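Local coordinates for protein beta-lactamase Mb2281c (Mycobacterium bovis, PDB 3I7J) that is a putative serine beta-lactamase of the penicillin-binding-protein-like fold that probably hydrolyses beta-lactams or related substrates, at residues A[10-16]-A[245-250]; A[130-134]-A[158-162]. All blocks are in the same frame, centred on the assembly; numbering follows the deposited sequence.

Contact 1: A[10-16]-A[245-250]; sequences WPVPAAA and VVLTAR
A15 and A16 pair with T248 and L247 where strand 15-21 begins and strand 242-248 ends. This antiparallel ladder is the tight part of the contact. A16 and L247 form the hydrogen-bonded pair: A16 N reaches L247 O at 2.8 Å, and L247 N returns to A16 O almost straight, 176° at the hydrogen. A15 and T248 form the non-hydrogen-bonded pair, with A15 CB 3.8 Å from T248 CG2. Beyond the strand, A249 N still bonds A14 O. T248 CA also lies close to that oxygen, in a CA-H...O contact. On the face with A15 and T248, the T248 methyl sits at the edge of the W10 indole, T248 CG2 to W10 CZ3 3.9 Å. V246 CG1 comes obliquely to the same ring corner. The T248 hydroxyl lies between its backbone N and carbonyl carbon (chi1 82°). There it takes a long bond from R250 N, an ST turn, and also bonds G231.

The other end is looser and more open to solvent, with P11 and P13 exposed. R250 runs out fully extended, CG anti to the backbone N (chi1 -173°), and brings NH1 2.7 Å from P11 O. NH1 meets a lone pair in the carbonyl plane, though the bond is bent. P11 centres an inverse gamma turn that presents this carbonyl. V12 CG1 rests on R250 CB, and P13 CD lies 3.5 Å from A249 O.

The two strands are adjacent in the antiparallel sheet of the beta-lactamase fold, second and third from its 24-29 edge. V246 bonds on to F233 of strand 232-237. W10 packs on helix 256-271, meeting W260, while A16 and L247 face helix 153-164 on the other side of the sheet.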
loop_
_atom_site.group_PDB
_atom_site.type_symbol
_atom_site.label_atom_id
_atom_site.label_comp_id
_atom_site.label_asym_id
_atom_site.label_seq_id
_atom_site.Cartn_x
_atom_site.Cartn_y
_atom_site.Cartn_z
ATOM N N TRP A 10 -1.762 9.728 21.660
ATOM C CA TRP A 10 -1.809 8.310 21.301
ATOM C C TRP A 10 -0.915 7.468 22.193
ATOM O O TRP A 10 0.179 7.888 22.573
ATOM C CB TRP A 10 -1.386 8.110 19.842
ATOM C CG TRP A 10 -2.477 8.344 18.841
ATOM C CD1 TRP A 10 -3.602 9.098 19.015
ATOM C CD2 TRP A 10 -2.513 7.876 17.487
ATOM N NE1 TRP A 10 -4.334 9.133 17.855
ATOM C CE2 TRP A 10 -3.688 8.391 16.899
ATOM C CE3 TRP A 10 -1.663 7.071 16.712
ATOM C CZ2 TRP A 10 -4.038 8.132 15.565
ATOM C CZ3 TRP A 10 -2.010 6.814 15.389
ATOM C CH2 TRP A 10 -3.188 7.343 14.830
ATOM N N PRO A 11 -1.377 6.263 22.544
ATOM C CA PRO A 11 -0.612 5.354 23.395
ATOM C C PRO A 11 0.468 4.614 22.607
ATOM O O PRO A 11 0.457 3.387 22.524
ATOM C CB PRO A 11 -1.685 4.414 23.931
ATOM C CG PRO A 11 -2.615 4.303 22.764
ATOM C CD PRO A 11 -2.738 5.742 22.312
ATOM N N VAL A 12 1.399 5.367 22.031
ATOM C CA VAL A 12 2.488 4.792 21.250
ATOM C C VAL A 12 3.812 5.444 21.663
ATOM O O VAL A 12 3.834 6.596 22.075
ATOM C CB VAL A 12 2.271 5.040 19.741
ATOM C CG1 VAL A 12 0.911 4.514 19.320
ATOM C CG2 VAL A 12 2.388 6.529 19.443
ATOM N N PRO A 13 4.932 4.711 21.554
ATOM C CA PRO A 13 6.258 5.228 21.921
ATOM C C PRO A 13 6.678 6.431 21.072
ATOM O O PRO A 13 7.452 7.277 21.518
ATOM C CB PRO A 13 7.169 4.021 21.703
ATOM C CG PRO A 13 6.254 2.850 21.950
ATOM C CD PRO A 13 5.008 3.280 21.207
ATOM N N ALA A 14 6.168 6.493 19.846
ATOM C CA ALA A 14 6.477 7.586 18.926
ATOM C C ALA A 14 5.607 7.481 17.678
ATOM O O ALA A 14 5.219 6.383 17.260
ATOM C CB ALA A 14 7.953 7.549 18.529
ATOM N N ALA A 15 5.308 8.630 17.084
ATOM C CA ALA A 15 4.489 8.677 15.878
ATOM C C ALA A 15 4.791 9.923 15.061
ATOM O O ALA A 15 5.319 10.900 15.582
ATOM C CB ALA A 15 3.004 8.641 16.248
ATOM N N ALA A 16 4.467 9.866 13.774
ATOM C CA ALA A 16 4.669 10.986 12.862
ATOM C C ALA A 16 3.611 10.858 11.771
ATOM O O ALA A 16 3.205 9.751 11.410
ATOM C CB ALA A 16 6.069 10.944 12.264
ATOM N N VAL A 245 -0.746 9.947 5.761
ATOM C CA VAL A 245 0.305 9.001 6.091
ATOM C C VAL A 245 0.494 9.017 7.606
ATOM O O VAL A 245 0.667 10.085 8.195
ATOM C CB VAL A 245 1.652 9.391 5.439
ATOM C CG1 VAL A 245 2.779 8.602 6.080
ATOM C CG2 VAL A 245 1.616 9.111 3.932
ATOM N N VAL A 246 0.433 7.848 8.237
ATOM C CA VAL A 246 0.655 7.749 9.677
ATOM C C VAL A 246 1.603 6.598 9.987
ATOM O O VAL A 246 1.364 5.458 9.586
ATOM C CB VAL A 246 -0.657 7.522 10.488
ATOM C CG1 VAL A 246 -0.310 7.249 11.952
ATOM C CG2 VAL A 246 -1.558 8.755 10.413
ATOM N N LEU A 247 2.681 6.910 10.698
ATOM C CA LEU A 247 3.670 5.913 11.102
ATOM C C LEU A 247 3.907 6.024 12.606
ATOM O O LEU A 247 4.182 7.114 13.120
ATOM C CB LEU A 247 4.995 6.129 10.359
ATOM C CG LEU A 247 4.998 5.999 8.829
ATOM C CD1 LEU A 247 6.411 6.252 8.314
ATOM C CD2 LEU A 247 4.512 4.616 8.406
ATOM N N THR A 248 3.781 4.897 13.304
ATOM C CA THR A 248 3.989 4.843 14.747
ATOM C C THR A 248 4.938 3.706 15.104
ATOM O O THR A 248 5.184 2.799 14.300
ATOM C CB THR A 248 2.682 4.598 15.529
ATOM O OG1 THR A 248 2.372 3.195 15.532
ATOM C CG2 THR A 248 1.531 5.372 14.908
ATOM N N ALA A 249 5.463 3.771 16.324
ATOM C CA ALA A 249 6.390 2.772 16.833
ATOM C C ALA A 249 5.683 1.731 17.701
ATOM O O ALA A 249 6.261 1.212 18.655
ATOM C CB ALA A 249 7.496 3.456 17.633
ATOM N N ARG A 250 4.429 1.440 17.380
ATOM C CA ARG A 250 3.674 0.437 18.121
ATOM C C ARG A 250 2.937 -0.466 17.140
ATOM O O ARG A 250 2.198 0.012 16.279
ATOM C CB ARG A 250 2.663 1.089 19.066
ATOM C CG ARG A 250 1.971 0.080 19.976
ATOM C CD ARG A 250 0.976 0.734 20.929
ATOM N NE ARG A 250 0.316 -0.264 21.760
ATOM C CZ ARG A 250 -0.657 0.002 22.626
ATOM N NH1 ARG A 250 -1.094 1.244 22.786
ATOM N NH2 ARG A 250 -1.197 -0.980 23.334
#

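Contact 2: A[130-134]-A[158-162]; sequences PLGMV and VFAGD
L131 sends its side chain and its carbonyl toward helix 153-164. CG is anti to its own carbonyl carbon (chi1 -67°), which carries the branched end over D162. There L131 CD1 lies 3.8 Å from D162 CB, and the two side chains cross at about a right angle. CD2 comes within van der Waals distance of D162 OD1. That carboxylate is held elsewhere: OD2 forms a salt bridge with R48, and OD1 accepts from S167 N and T168 N. These bonds probably fix its rotation. L131 CD1 also touches the edge of the F159 ring. Nearer the backbone, L131 CB packs on V158 CG1 at 3.8 Å. The same valine methyl lies close to L131 O.

G132 is the first residue beyond helix 119-131. Its positive phi (78°) and two bonds back into the last turn make a Schellman motif. In the helical part of this beta-lactamase fold, the last residue of helix 119-131 and the turn after it pack on helix 153-164. F159 also reaches V127, further back in helix 119-131.

M133 is a selenomethionine at the centre of an inverse gamma turn. Its chain bends at chi3 (-140°) and brings CE against V158 CG1 and the F159 backbone. M133 CE to F159 CA is only 3.1 Å, so this end is strained or its modelled position doubtful. SE approaches the F159 ring obliquely, a Met-aromatic contact. The F159 ring itself extends to P44, L45 and R48 of helix 42-56, and M133 also touches C128.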
loop_
_atom_site.group_PDB
_atom_site.type_symbol
_atom_site.label_atom_id
_atom_site.label_comp_id
_atom_site.label_asym_id
_atom_site.label_seq_id
_atom_site.Cartn_x
_atom_site.Cartn_y
_atom_site.Cartn_z
ATOM N N PRO A 130 13.476 8.325 -8.527
ATOM C CA PRO A 130 12.766 9.335 -9.326
ATOM C C PRO A 130 11.950 10.327 -8.494
ATOM O O PRO A 130 11.784 11.482 -8.887
ATOM C CB PRO A 130 11.884 8.495 -10.252
ATOM C CG PRO A 130 12.684 7.227 -10.423
ATOM C CD PRO A 130 13.158 6.966 -8.996
ATOM N N LEU A 131 11.448 9.888 -7.345
ATOM C CA LEU A 131 10.648 10.761 -6.482
ATOM C C LEU A 131 11.454 11.432 -5.367
ATOM O O LEU A 131 10.898 12.173 -4.560
ATOM C CB LEU A 131 9.487 9.964 -5.868
ATOM C CG LEU A 131 8.405 9.490 -6.853
ATOM C CD1 LEU A 131 7.404 8.560 -6.181
ATOM C CD2 LEU A 131 7.695 10.702 -7.422
ATOM N N GLY A 132 12.756 11.170 -5.317
ATOM C CA GLY A 132 13.584 11.768 -4.285
ATOM C C GLY A 132 13.475 11.123 -2.913
ATOM O O GLY A 132 13.780 11.765 -1.907
HETATM N N MSE A 133 13.033 9.868 -2.865
HETATM C CA MSE A 133 12.902 9.128 -1.608
HETATM C C MSE A 133 14.245 8.548 -1.183
HETATM O O MSE A 133 14.462 7.336 -1.260
HETATM C CB MSE A 133 11.887 7.999 -1.787
HETATM C CG MSE A 133 10.450 8.478 -1.679
HETATM SE SE MSE A 133 9.106 7.380 -2.576
HETATM C CE MSE A 133 8.061 8.831 -3.260
ATOM N N VAL A 134 15.134 9.409 -0.698
ATOM C CA VAL A 134 16.471 8.971 -0.312
ATOM C C VAL A 134 16.629 8.296 1.054
ATOM O O VAL A 134 17.738 7.945 1.457
ATOM C CB VAL A 134 17.482 10.148 -0.433
ATOM C CG1 VAL A 134 17.533 10.621 -1.879
ATOM C CG2 VAL A 134 17.080 11.302 0.482
ATOM N N VAL A 158 5.933 12.180 -0.160
ATOM C CA VAL A 158 6.265 12.369 -1.566
ATOM C C VAL A 158 5.585 11.258 -2.369
ATOM O O VAL A 158 5.028 11.503 -3.441
ATOM C CB VAL A 158 7.799 12.290 -1.789
ATOM C CG1 VAL A 158 8.120 12.352 -3.274
ATOM C CG2 VAL A 158 8.494 13.434 -1.049
ATOM N N PHE A 159 5.626 10.036 -1.841
ATOM C CA PHE A 159 5.007 8.893 -2.506
ATOM C C PHE A 159 3.512 9.140 -2.657
ATOM O O PHE A 159 2.947 8.952 -3.741
ATOM C CB PHE A 159 5.256 7.605 -1.712
ATOM C CG PHE A 159 4.828 6.358 -2.437
ATOM C CD1 PHE A 159 5.427 5.992 -3.645
ATOM C CD2 PHE A 159 3.822 5.552 -1.923
ATOM C CE1 PHE A 159 5.032 4.839 -4.331
ATOM C CE2 PHE A 159 3.420 4.398 -2.602
ATOM C CZ PHE A 159 4.029 4.041 -3.813
ATOM N N ALA A 160 2.877 9.586 -1.575
ATOM C CA ALA A 160 1.442 9.877 -1.600
ATOM C C ALA A 160 1.140 10.888 -2.707
ATOM O O ALA A 160 0.058 10.874 -3.294
ATOM C CB ALA A 160 0.992 10.431 -0.243
ATOM N N GLY A 161 2.106 11.761 -2.986
ATOM C CA GLY A 161 1.919 12.749 -4.031
ATOM C C GLY A 161 1.799 12.069 -5.384
ATOM O O GLY A 161 1.002 12.465 -6.237
ATOM N N ASP A 162 2.592 11.022 -5.574
ATOM C CA ASP A 162 2.586 10.273 -6.820
ATOM C C ASP A 162 1.275 9.494 -6.944
ATOM O O ASP A 162 0.795 9.240 -8.049
ATOM C CB ASP A 162 3.778 9.315 -6.854
ATOM C CG ASP A 162 4.008 8.721 -8.221
ATOM O OD1 ASP A 162 4.335 9.484 -9.148
ATOM O OD2 ASP A 162 3.864 7.493 -8.373
#

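How the contacts relate
Contact 2 is nested along the chain inside the loop closed by contact 1, and their centres lie about 21 Å apart. Contact 1 is partly buried: it joins two strands of the main sheet, and its proline and arginine end lies toward solvent. Contact 2 is a buried contact of the end of helix 119-131 and the turn after it with helix 153-164. Mainly backbone hydrogen bonds, with one from R250, carry contact 1, whereas apolar side chains and a selenium-aromatic approach carry contact 2. Helix 153-164 links them. It supplies residues 158-162 to contact 2. Nearer its start, V153 touches A16 and L247 of contact 1, and L156 touches L247.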